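Local coordinates for tyrosine-protein phosphatase YwqE (Bacillus subtilis, PDB 3QY7) that removes phosphate from tyrosine residues of the proteins YwqD, YwqF and Ssb, as a metal-dependent phosphatase that uses manganese, at residues Asp3-Leu9 / Thr36-His42; Asn50-Arg56 / Leu76-Glu80; Arg181-Leu187 / Gln240-Lys246; Ala158-Ser164 / Leu187-Ser193. One frame throughout, in Å; residues are numbered along the deposited sequence.

In the fold
In this PHP-type TIM barrel, interactions 1 and 2 come in series along the chain, while the segments of 3 and 4 alternate. Interaction 1 pairs the first two strands; interaction 2 sets the start of helix 52-68 against the loop between strands 74-76 and 80-82. Their centres lie about 10 Å apart, and both reach the same iron. Interaction 4 joins strands 159-163 and 190-192 and touches interaction 1, centre about 14 Å away. Interaction 3, sharing Leu187 with it, lays the C-terminal tail on helix 173-184, its centre about 32 Å from that of interaction 2. Interactions 1, 2 and 4 thus bring residues far apart in sequence to the metal centre; interaction 3 lies outside it.

Interaction 1: Asp3-Leu9 / Thr36-His42; sequences DIHCHIL and TIIATPH. With FE (Fe (III) ion), chain C.
Asp3 and Ile37 form a parallel bridge at the start of this contact. Asp3 N donates to Thr36 O at 2.9 Å and Asp3 O receives Ile38 N, the regular ladder of neighbouring barrel strands. Beyond it the pairing resumes with a side chain taking part: Thr40 N gives a nearly straight bond to Cys6 O (177° at the hydrogen), while Thr40 OG1 accepts from Cys6 N at 2.9 Å. With chi1 at 56°, OG1 sits between the backbone N and carbonyl carbon of Thr40, turned to the 3-9 segment; it also approaches His5 CD2 at 3.2 Å and lies over one face of the His7 ring, toward its rim.

Apolar contacts line the flank. Cys6 CB presses tightly on Ile37 CG2 at 3.5 Å, the side chains of Ile8 and Ile37 cross at about a right angle, meeting through their CD1 methyls, and Leu9 lays CG and CD1 against Ala39 CB, both at 3.6 Å, with CD1 reaching on to Pro41 CG.

The imidazoles form the third group. His5 NE2 and His7 NE2 each bind the iron at 2.1 Å, and water 1 is a further ligand. His5 ND1 is held by Gln161 and His7 ND1 by Asp13. The His7 and His42 rings lie at 25° but are slid apart, their centroids 4.8 Å from each other. Glu80 and Asp194 complete the protein ligands of this iron, and His42 belongs to the magnesium site: the His-X-His motif after the first strand is a hallmark of the PHP metal centre.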
# COMPACT_ATOMS: atom_id res chain seq x y z
N ASP A 3 -3.36 -4.36 -7.12
CA ASP A 3 -2.33 -3.48 -6.55
C ASP A 3 -3.03 -2.57 -5.56
O ASP A 3 -3.92 -1.81 -5.95
CB ASP A 3 -1.69 -2.69 -7.69
CG ASP A 3 -0.46 -1.90 -7.26
OD1 ASP A 3 0.24 -2.35 -6.32
OD2 ASP A 3 -0.19 -0.84 -7.87
N ILE A 4 -2.64 -2.64 -4.29
CA ILE A 4 -3.39 -1.95 -3.23
C ILE A 4 -2.86 -0.57 -2.84
O ILE A 4 -3.42 0.07 -1.94
CB ILE A 4 -3.56 -2.81 -1.94
CG1 ILE A 4 -2.23 -3.04 -1.21
CG2 ILE A 4 -4.24 -4.13 -2.29
CD1 ILE A 4 -2.43 -3.28 0.30
N HIS A 5 -1.77 -0.13 -3.48
CA HIS A 5 -1.13 1.15 -3.15
C HIS A 5 -0.51 1.69 -4.44
O HIS A 5 0.40 1.08 -4.99
CB HIS A 5 -0.07 0.92 -2.06
CG HIS A 5 0.66 2.15 -1.59
ND1 HIS A 5 1.37 2.15 -0.41
CD2 HIS A 5 0.76 3.40 -2.10
CE1 HIS A 5 1.91 3.35 -0.23
NE2 HIS A 5 1.55 4.12 -1.23
N CYS A 6 -1.03 2.81 -4.94
CA CYS A 6 -0.62 3.30 -6.26
C CYS A 6 -1.05 4.75 -6.44
O CYS A 6 -2.16 5.13 -6.09
CB CYS A 6 -1.26 2.43 -7.34
SG CYS A 6 -0.52 2.67 -8.97
N HIS A 7 -0.15 5.56 -6.99
CA HIS A 7 -0.41 6.97 -7.17
C HIS A 7 -0.64 7.26 -8.63
O HIS A 7 0.05 8.06 -9.27
CB HIS A 7 0.73 7.77 -6.53
CG HIS A 7 0.89 7.49 -5.08
ND1 HIS A 7 0.31 8.28 -4.11
CD2 HIS A 7 1.49 6.47 -4.42
CE1 HIS A 7 0.59 7.78 -2.92
NE2 HIS A 7 1.29 6.67 -3.08
N ILE A 8 -1.66 6.57 -9.17
CA ILE A 8 -2.03 6.65 -10.58
C ILE A 8 -3.00 7.81 -10.90
O ILE A 8 -3.06 8.25 -12.04
CB ILE A 8 -2.59 5.29 -11.10
CG1 ILE A 8 -2.60 5.26 -12.64
CG2 ILE A 8 -3.98 5.02 -10.53
CD1 ILE A 8 -2.85 3.86 -13.19
N LEU A 9 -3.74 8.30 -9.91
CA LEU A 9 -4.65 9.42 -10.15
C LEU A 9 -3.86 10.70 -10.44
O LEU A 9 -2.88 10.99 -9.74
CB LEU A 9 -5.62 9.63 -8.99
CG LEU A 9 -6.59 8.48 -8.74
CD1 LEU A 9 -7.50 8.75 -7.55
CD2 LEU A 9 -7.43 8.12 -10.00
N THR A 36 -6.45 -4.71 -11.51
CA THR A 36 -7.22 -3.87 -10.61
C THR A 36 -6.24 -3.08 -9.75
O THR A 36 -5.33 -3.68 -9.19
CB THR A 36 -8.12 -4.71 -9.70
OG1 THR A 36 -8.89 -5.63 -10.50
CG2 THR A 36 -9.06 -3.81 -8.88
N ILE A 37 -6.43 -1.76 -9.67
CA ILE A 37 -5.60 -0.91 -8.83
C ILE A 37 -6.49 -0.19 -7.85
O ILE A 37 -7.50 0.40 -8.23
CB ILE A 37 -4.81 0.14 -9.66
CG1 ILE A 37 -3.73 -0.57 -10.48
CG2 ILE A 37 -4.21 1.22 -8.72
CD1 ILE A 37 -2.92 0.31 -11.41
N ILE A 38 -6.13 -0.23 -6.57
CA ILE A 38 -6.76 0.68 -5.64
C ILE A 38 -5.92 1.96 -5.63
O ILE A 38 -4.77 1.95 -5.18
CB ILE A 38 -6.87 0.12 -4.21
CG1 ILE A 38 -7.57 -1.24 -4.24
CG2 ILE A 38 -7.62 1.10 -3.32
CD1 ILE A 38 -7.63 -1.95 -2.84
N ALA A 39 -6.46 3.03 -6.19
CA ALA A 39 -5.73 4.31 -6.19
C ALA A 39 -5.66 4.81 -4.77
O ALA A 39 -6.67 4.78 -4.04
CB ALA A 39 -6.40 5.32 -7.06
N THR A 40 -4.46 5.21 -4.34
CA THR A 40 -4.26 5.67 -2.96
C THR A 40 -3.54 7.02 -2.94
O THR A 40 -2.40 7.10 -2.43
CB THR A 40 -3.46 4.67 -2.14
OG1 THR A 40 -2.21 4.40 -2.79
CG2 THR A 40 -4.22 3.36 -2.00
N PRO A 41 -4.18 8.06 -3.50
CA PRO A 41 -3.57 9.39 -3.43
C PRO A 41 -3.37 9.80 -1.97
O PRO A 41 -4.15 9.38 -1.10
CB PRO A 41 -4.61 10.30 -4.08
CG PRO A 41 -5.91 9.59 -3.93
CD PRO A 41 -5.56 8.12 -4.04
N HIS A 42 -2.34 10.60 -1.70
CA HIS A 42 -2.17 11.10 -0.36
C HIS A 42 -3.41 11.91 0.01
O HIS A 42 -3.93 12.55 -0.79
CB HIS A 42 -0.87 11.96 -0.19
CG HIS A 42 0.40 11.20 -0.39
ND1 HIS A 42 1.04 10.54 0.62
CD2 HIS A 42 1.15 11.02 -1.49
CE1 HIS A 42 2.10 9.94 0.14
NE2 HIS A 42 2.19 10.21 -1.14
FE FE C . 2.59 5.96 -1.55
O HOH W 1 3.95 5.62 -0.30

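Interaction 2: Asn50-Arg56 / Leu76-Glu80; sequences NEPAAVR and LPGQE. With FE (Fe (III) ion), chain C; FE (Fe (III) ion), chain B.
Gln79 spans the contact to the loop before helix 52-68, yet its bond there is bent: NE2 lies only 2.8 Å from Asn50 O, with an angle of 119° at the hydrogen, a weak hydrogen bond despite the short distance. The side chain is extended beyond CG (chi2 178°), which carries the amide across to that carbonyl. Its other end is secured by Leu97 N, which donates to OE1, so the amide bridges two loops.

Further along, the helix meets the 76-80 loop through Val55 and Arg56. Val55 CG1, anti to its own backbone N (chi1 176°), points onto Gly78 O at 3.4 Å and touches Pro77 CB more loosely at 4.4 Å. The side chains of Arg56 and Pro77 cross obliquely, Arg56 NH2 lying 3.7 Å from Pro77 CG, while Arg56 NH1 forms a salt bridge with Asp101.

At the far end of the loop, the extended side chain of Glu80 bridges the irons: OE1 binds one and OE2 binds the other at 2.1 Å, with water 1 also shared between them. The helix contact is thus modest, a weak polar bond at Gln79 with Val55 resting on a backbone carbonyl, whereas the carboxylate of Glu80 probably offsets part of the charge of two closely spaced cations.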
# COMPACT_ATOMS: atom_id res chain seq x y z
N ASN A 50 -7.20 16.07 -0.74
CA ASN A 50 -7.86 15.25 -1.74
C ASN A 50 -9.01 14.56 -1.03
O ASN A 50 -8.85 13.46 -0.50
CB ASN A 50 -6.88 14.22 -2.31
CG ASN A 50 -5.73 14.86 -3.06
OD1 ASN A 50 -4.56 14.53 -2.82
ND2 ASN A 50 -6.03 15.76 -3.97
N GLU A 51 -10.15 15.24 -0.99
CA GLU A 51 -11.32 14.77 -0.25
C GLU A 51 -11.85 13.51 -0.90
O GLU A 51 -11.62 13.30 -2.10
CB GLU A 51 -12.45 15.82 -0.25
CG GLU A 51 -12.06 17.24 0.18
CD GLU A 51 -11.80 17.38 1.67
OE1 GLU A 51 -10.75 16.89 2.15
OE2 GLU A 51 -12.64 17.99 2.36
N PRO A 52 -12.55 12.67 -0.12
CA PRO A 52 -13.11 11.41 -0.65
C PRO A 52 -13.94 11.58 -1.94
O PRO A 52 -13.75 10.82 -2.89
CB PRO A 52 -13.96 10.89 0.50
CG PRO A 52 -13.19 11.37 1.72
CD PRO A 52 -12.71 12.75 1.34
N ALA A 53 -14.82 12.58 -2.00
CA ALA A 53 -15.59 12.82 -3.23
C ALA A 53 -14.70 13.03 -4.45
O ALA A 53 -14.99 12.51 -5.52
CB ALA A 53 -16.56 14.02 -3.06
N ALA A 54 -13.63 13.82 -4.30
CA ALA A 54 -12.73 14.12 -5.39
C ALA A 54 -11.95 12.88 -5.83
O ALA A 54 -11.68 12.71 -7.02
CB ALA A 54 -11.76 15.24 -4.99
N VAL A 55 -11.57 12.05 -4.87
CA VAL A 55 -10.88 10.79 -5.19
C VAL A 55 -11.80 9.85 -5.99
O VAL A 55 -11.38 9.27 -6.98
CB VAL A 55 -10.34 10.08 -3.93
CG1 VAL A 55 -9.71 8.72 -4.31
CG2 VAL A 55 -9.30 10.95 -3.25
N ARG A 56 -13.05 9.72 -5.56
CA ARG A 56 -14.01 8.87 -6.25
C ARG A 56 -14.25 9.38 -7.65
O ARG A 56 -14.25 8.59 -8.62
CB ARG A 56 -15.34 8.82 -5.50
CG ARG A 56 -15.24 8.20 -4.15
CD ARG A 56 -16.63 8.10 -3.57
NE ARG A 56 -16.62 7.72 -2.16
CZ ARG A 56 -16.42 6.48 -1.70
NH1 ARG A 56 -16.47 6.26 -0.40
NH2 ARG A 56 -16.16 5.46 -2.54
N LEU A 76 -10.07 1.53 -8.41
CA LEU A 76 -10.97 1.68 -7.27
C LEU A 76 -10.46 2.76 -6.30
O LEU A 76 -9.26 3.10 -6.30
CB LEU A 76 -11.12 0.34 -6.55
CG LEU A 76 -11.85 -0.70 -7.42
CD1 LEU A 76 -11.70 -2.06 -6.79
CD2 LEU A 76 -13.32 -0.33 -7.57
N PRO A 77 -11.35 3.33 -5.48
CA PRO A 77 -10.95 4.45 -4.64
C PRO A 77 -10.27 4.03 -3.33
O PRO A 77 -10.56 2.96 -2.79
CB PRO A 77 -12.28 5.16 -4.36
CG PRO A 77 -13.26 4.05 -4.32
CD PRO A 77 -12.81 3.08 -5.40
N GLY A 78 -9.37 4.90 -2.84
CA GLY A 78 -8.66 4.72 -1.58
C GLY A 78 -7.84 5.97 -1.31
O GLY A 78 -7.95 6.95 -2.03
N GLN A 79 -7.01 5.91 -0.27
CA GLN A 79 -6.10 7.01 0.08
C GLN A 79 -4.90 6.43 0.79
O GLN A 79 -4.98 5.40 1.46
CB GLN A 79 -6.79 7.99 1.06
CG GLN A 79 -7.64 9.05 0.41
CD GLN A 79 -8.30 9.95 1.44
OE1 GLN A 79 -8.58 9.52 2.56
NE2 GLN A 79 -8.57 11.19 1.05
N GLU A 80 -3.76 7.12 0.66
CA GLU A 80 -2.64 6.87 1.55
C GLU A 80 -2.72 7.97 2.61
O GLU A 80 -2.65 9.17 2.29
CB GLU A 80 -1.30 6.93 0.81
CG GLU A 80 -0.10 6.68 1.78
CD GLU A 80 1.26 6.70 1.11
OE1 GLU A 80 1.32 6.92 -0.10
OE2 GLU A 80 2.25 6.48 1.81
FE FE C . 2.59 5.96 -1.55
FE FE B . 4.30 6.72 1.40
O HOH W 2 6.40 7.26 0.86
O HOH W 1 3.95 5.62 -0.30

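Interaction 3: Arg181-Leu187 / Gln240-Lys246; sequences RLVEANL and QPPQPVK
Val245 is the main bump of the tail, pushed into a hollow between the end of helix 173-184 and the residue that follows its turn. Its CG1 rests 3.7 Å from Leu187 CD1 and 4.0 Å from Ala185 CB, with Leu182 CD2 at the back; the valine is modelled nearly eclipsed (chi1 12°), however, so which methyl fills the hollow is less certain. Leu187 projects in return: CD2 comes 3.6 Å from Pro242 CB, the two side chains crossing at about a right angle. On the inner side Leu182 and Leu187 both pack on Leu150 of helix 148-155.

The helix ends in a Schellman motif with Asn186, at positive phi, as the C-prime residue. This turn presents Ala185 O to the tail, where Gln243 N donates to it at 2.9 Å and Pro242 CA adds a CH-O contact. Asn186 CG lies 3.3 Å from Gln240 CB. Beside this pair, water 3 links Asn186 O to Gln240 O and water 4 links it to Gln240 N.

At the other end, Arg181 bends at chi3 (65°) to bring the edge of its guanidinium to Lys246 O, though the modelled separation is too short to be reliable. The tail is therefore attached by apolar burial of Pro242 and Val245 and by backbone groups, directly or through water, near Ala185 and Asn186.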
# COMPACT_ATOMS: atom_id res chain seq x y z
N ARG A 181 14.14 -9.62 5.24
CA ARG A 181 14.09 -9.86 6.69
C ARG A 181 12.67 -9.74 7.22
O ARG A 181 12.20 -10.64 7.92
CB ARG A 181 15.06 -8.93 7.44
CG ARG A 181 16.52 -9.33 7.25
CD ARG A 181 17.48 -8.24 7.71
NE ARG A 181 17.41 -7.99 9.14
CZ ARG A 181 17.77 -6.84 9.71
NH1 ARG A 181 18.21 -5.83 8.97
NH2 ARG A 181 17.68 -6.69 11.02
N LEU A 182 11.98 -8.66 6.85
CA LEU A 182 10.59 -8.43 7.29
C LEU A 182 9.64 -9.51 6.77
O LEU A 182 8.78 -10.01 7.51
CB LEU A 182 10.12 -7.03 6.88
CG LEU A 182 10.90 -5.82 7.42
CD1 LEU A 182 10.28 -4.47 7.04
CD2 LEU A 182 11.12 -5.93 8.94
N VAL A 183 9.79 -9.87 5.50
CA VAL A 183 8.96 -10.93 4.91
C VAL A 183 9.16 -12.27 5.63
O VAL A 183 8.19 -12.94 5.98
CB VAL A 183 9.17 -11.11 3.38
CG1 VAL A 183 8.36 -12.30 2.89
CG2 VAL A 183 8.76 -9.83 2.60
N GLU A 184 10.41 -12.64 5.86
CA GLU A 184 10.76 -13.87 6.58
C GLU A 184 10.09 -13.96 7.96
O GLU A 184 9.64 -15.03 8.37
CB GLU A 184 12.27 -13.93 6.77
CG GLU A 184 12.75 -15.28 7.20
CD GLU A 184 14.25 -15.34 7.39
OE1 GLU A 184 14.72 -15.09 8.52
OE2 GLU A 184 14.95 -15.65 6.41
N ALA A 185 10.05 -12.82 8.65
CA ALA A 185 9.49 -12.73 10.00
C ALA A 185 7.96 -12.68 10.04
O ALA A 185 7.36 -12.48 11.11
CB ALA A 185 10.06 -11.50 10.70
N ASN A 186 7.33 -12.87 8.87
CA ASN A 186 5.86 -12.86 8.75
C ASN A 186 5.22 -11.53 9.12
O ASN A 186 4.07 -11.48 9.56
CB ASN A 186 5.23 -14.01 9.56
CG ASN A 186 5.61 -15.38 9.05
OD1 ASN A 186 5.87 -16.31 9.83
ND2 ASN A 186 5.66 -15.52 7.73
N LEU A 187 5.95 -10.44 8.93
CA LEU A 187 5.48 -9.11 9.31
C LEU A 187 4.84 -8.34 8.16
O LEU A 187 4.33 -7.24 8.37
CB LEU A 187 6.63 -8.29 9.91
CG LEU A 187 7.26 -8.84 11.19
CD1 LEU A 187 8.26 -7.81 11.67
CD2 LEU A 187 6.22 -9.15 12.28
N GLN A 240 0.66 -15.33 9.08
CA GLN A 240 1.49 -16.33 9.74
C GLN A 240 1.97 -15.72 11.07
O GLN A 240 1.95 -14.48 11.23
CB GLN A 240 2.65 -16.76 8.83
CG GLN A 240 2.24 -17.45 7.52
CD GLN A 240 1.56 -18.80 7.71
OE1 GLN A 240 0.61 -19.13 6.99
NE2 GLN A 240 2.05 -19.59 8.66
N PRO A 241 2.39 -16.57 12.03
CA PRO A 241 2.76 -16.02 13.32
C PRO A 241 3.93 -15.04 13.20
O PRO A 241 4.98 -15.41 12.67
CB PRO A 241 3.14 -17.25 14.15
CG PRO A 241 2.57 -18.42 13.43
CD PRO A 241 2.59 -18.03 11.98
N PRO A 242 3.73 -13.79 13.66
CA PRO A 242 4.79 -12.80 13.57
C PRO A 242 5.99 -13.18 14.42
O PRO A 242 5.84 -13.84 15.46
CB PRO A 242 4.15 -11.52 14.10
CG PRO A 242 2.98 -11.97 14.90
CD PRO A 242 2.50 -13.23 14.26
N GLN A 243 7.17 -12.77 13.97
CA GLN A 243 8.41 -13.12 14.65
C GLN A 243 9.25 -11.87 14.89
O GLN A 243 9.22 -10.94 14.08
CB GLN A 243 9.19 -14.16 13.85
CG GLN A 243 8.40 -15.42 13.45
CD GLN A 243 7.97 -16.30 14.61
OE1 GLN A 243 8.49 -16.19 15.73
NE2 GLN A 243 7.02 -17.20 14.35
N PRO A 244 9.95 -11.80 16.03
CA PRO A 244 10.85 -10.68 16.20
C PRO A 244 11.96 -10.71 15.16
O PRO A 244 12.38 -11.78 14.70
CB PRO A 244 11.42 -10.89 17.60
CG PRO A 244 10.31 -11.55 18.32
CD PRO A 244 9.70 -12.48 17.32
N VAL A 245 12.41 -9.54 14.81
CA VAL A 245 13.53 -9.38 13.94
C VAL A 245 14.48 -8.47 14.71
O VAL A 245 14.06 -7.56 15.36
CB VAL A 245 13.14 -8.83 12.57
CG1 VAL A 245 11.79 -8.34 12.49
CG2 VAL A 245 14.13 -7.93 11.92
N LYS A 246 15.73 -8.76 14.61
CA LYS A 246 16.79 -8.15 15.39
C LYS A 246 17.52 -7.20 14.52
O LYS A 246 17.33 -7.27 13.35
CB LYS A 246 17.82 -9.24 15.62
CG LYS A 246 18.51 -9.44 14.27
CD LYS A 246 19.39 -10.65 14.07
CE LYS A 246 20.49 -10.27 13.11
NZ LYS A 246 21.06 -11.40 12.44
O HOH W 3 1.34 -11.71 10.91
O HOH W 4 2.00 -12.92 8.22

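Interaction 4: Ala158-Ser164 / Leu187-Ser193; sequences AASQITS and LIHFVAS
Gln161, Ile162 and Thr163 pair in parallel register with Phe190, Val191 and Ala192, as neighbouring strands of the TIM barrel, their short axes at 36°. Both backbone polar atoms of Ile162 are used: its N donates to Phe190 O at 3.0 Å and its O accepts from Ala192 N. Ser164 N then reaches Ala192 O at 2.8 Å from above the carbonyl plane, at the step from strand into helix 164-168. Before the ladder begins, Ser160 O takes His189 N at 2.9 Å and, weakly, Phe190 N. Ser160 N donates to His189 ND1, nearly in the ring plane, and Ser160 OG donates to Leu187 O at 2.7 Å.

Side chains on the two faces fill in around these bonds. Ile162 crosses Ile188 at about a right angle, CG2 to CG2 at 3.6 Å, and the same methyl of Ile162 meets Val191 CG2. On the other face the Gln161 chain, bent at chi2 (-95°), folds over Ala192 CB, with NE2 3.8 Å away.

Further out, Leu182 and Val183 of helix 173-184 back Ile188. Gln161 is a second-shell residue of the iron site through its bond to His5, and Ser193 OG is hydrogen-bonded to Asp3 OD2.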
# COMPACT_ATOMS: atom_id res chain seq x y z
N ALA A 158 -1.96 -5.14 13.58
CA ALA A 158 -1.73 -4.35 12.38
C ALA A 158 -1.26 -5.27 11.27
O ALA A 158 -0.66 -6.31 11.51
CB ALA A 158 -0.67 -3.30 12.64
N ALA A 159 -1.60 -4.89 10.04
CA ALA A 159 -0.99 -5.51 8.86
C ALA A 159 0.01 -4.54 8.26
O ALA A 159 0.03 -3.35 8.59
CB ALA A 159 -2.08 -5.85 7.84
N SER A 160 0.85 -5.03 7.34
CA SER A 160 1.72 -4.10 6.62
C SER A 160 1.92 -4.49 5.15
O SER A 160 1.73 -5.64 4.77
CB SER A 160 3.07 -3.89 7.33
OG SER A 160 4.01 -4.91 7.02
N GLN A 161 2.33 -3.50 4.37
CA GLN A 161 2.47 -3.64 2.92
C GLN A 161 3.87 -3.19 2.51
O GLN A 161 4.26 -2.04 2.74
CB GLN A 161 1.37 -2.82 2.23
CG GLN A 161 1.65 -2.50 0.75
CD GLN A 161 2.30 -1.15 0.56
OE1 GLN A 161 1.88 -0.16 1.14
NE2 GLN A 161 3.32 -1.10 -0.31
N ILE A 162 4.60 -4.12 1.90
CA ILE A 162 5.93 -3.88 1.39
C ILE A 162 5.85 -3.37 -0.05
O ILE A 162 4.88 -3.65 -0.76
CB ILE A 162 6.81 -5.14 1.50
CG1 ILE A 162 8.30 -4.76 1.46
CG2 ILE A 162 6.44 -6.21 0.46
CD1 ILE A 162 9.05 -5.42 2.57
N THR A 163 6.86 -2.63 -0.47
CA THR A 163 6.90 -2.08 -1.83
C THR A 163 7.57 -3.07 -2.77
O THR A 163 8.64 -3.58 -2.44
CB THR A 163 7.71 -0.76 -1.89
OG1 THR A 163 7.37 0.08 -0.76
CG2 THR A 163 7.43 -0.01 -3.17
N SER A 164 6.96 -3.32 -3.93
CA SER A 164 7.55 -4.20 -4.94
C SER A 164 8.96 -3.75 -5.26
O SER A 164 9.87 -4.57 -5.26
CB SER A 164 6.73 -4.25 -6.23
OG SER A 164 5.43 -4.80 -6.02
N LEU A 187 5.95 -10.44 8.93
CA LEU A 187 5.48 -9.11 9.31
C LEU A 187 4.84 -8.34 8.16
O LEU A 187 4.33 -7.24 8.37
CB LEU A 187 6.63 -8.29 9.91
CG LEU A 187 7.26 -8.84 11.19
CD1 LEU A 187 8.26 -7.81 11.67
CD2 LEU A 187 6.22 -9.15 12.28
N ILE A 188 4.91 -8.92 6.97
CA ILE A 188 4.39 -8.32 5.74
C ILE A 188 3.20 -9.15 5.26
O ILE A 188 3.26 -10.38 5.25
CB ILE A 188 5.48 -8.34 4.64
CG1 ILE A 188 6.73 -7.57 5.09
CG2 ILE A 188 4.95 -7.84 3.28
CD1 ILE A 188 6.55 -6.09 5.49
N HIS A 189 2.14 -8.47 4.82
CA HIS A 189 0.90 -9.14 4.40
C HIS A 189 0.51 -8.87 2.96
O HIS A 189 -0.31 -9.60 2.42
CB HIS A 189 -0.21 -8.81 5.38
CG HIS A 189 0.19 -9.07 6.80
ND1 HIS A 189 0.80 -8.11 7.57
CD2 HIS A 189 0.17 -10.20 7.54
CE1 HIS A 189 1.10 -8.63 8.75
NE2 HIS A 189 0.74 -9.90 8.76
N PHE A 190 1.09 -7.83 2.36
CA PHE A 190 0.79 -7.42 0.98
C PHE A 190 2.08 -6.95 0.30
O PHE A 190 3.00 -6.46 0.96
CB PHE A 190 -0.17 -6.21 0.94
CG PHE A 190 -1.41 -6.37 1.75
CD1 PHE A 190 -2.53 -7.03 1.22
CD2 PHE A 190 -1.50 -5.79 3.02
CE1 PHE A 190 -3.70 -7.14 1.97
CE2 PHE A 190 -2.69 -5.90 3.77
CZ PHE A 190 -3.78 -6.57 3.25
N VAL A 191 2.13 -7.09 -1.03
CA VAL A 191 3.16 -6.45 -1.82
C VAL A 191 2.44 -5.53 -2.80
O VAL A 191 1.42 -5.92 -3.41
CB VAL A 191 4.01 -7.48 -2.61
CG1 VAL A 191 5.20 -6.79 -3.25
CG2 VAL A 191 4.45 -8.64 -1.70
N ALA A 192 2.90 -4.29 -2.93
CA ALA A 192 2.24 -3.34 -3.80
C ALA A 192 3.24 -2.38 -4.42
O ALA A 192 4.35 -2.19 -3.89
CB ALA A 192 1.12 -2.56 -3.03
N SER A 193 2.83 -1.75 -5.52
CA SER A 193 3.75 -0.92 -6.31
C SER A 193 4.17 0.38 -5.67
O SER A 193 5.34 0.77 -5.78
CB SER A 193 3.14 -0.59 -7.68
OG SER A 193 2.07 0.34 -7.56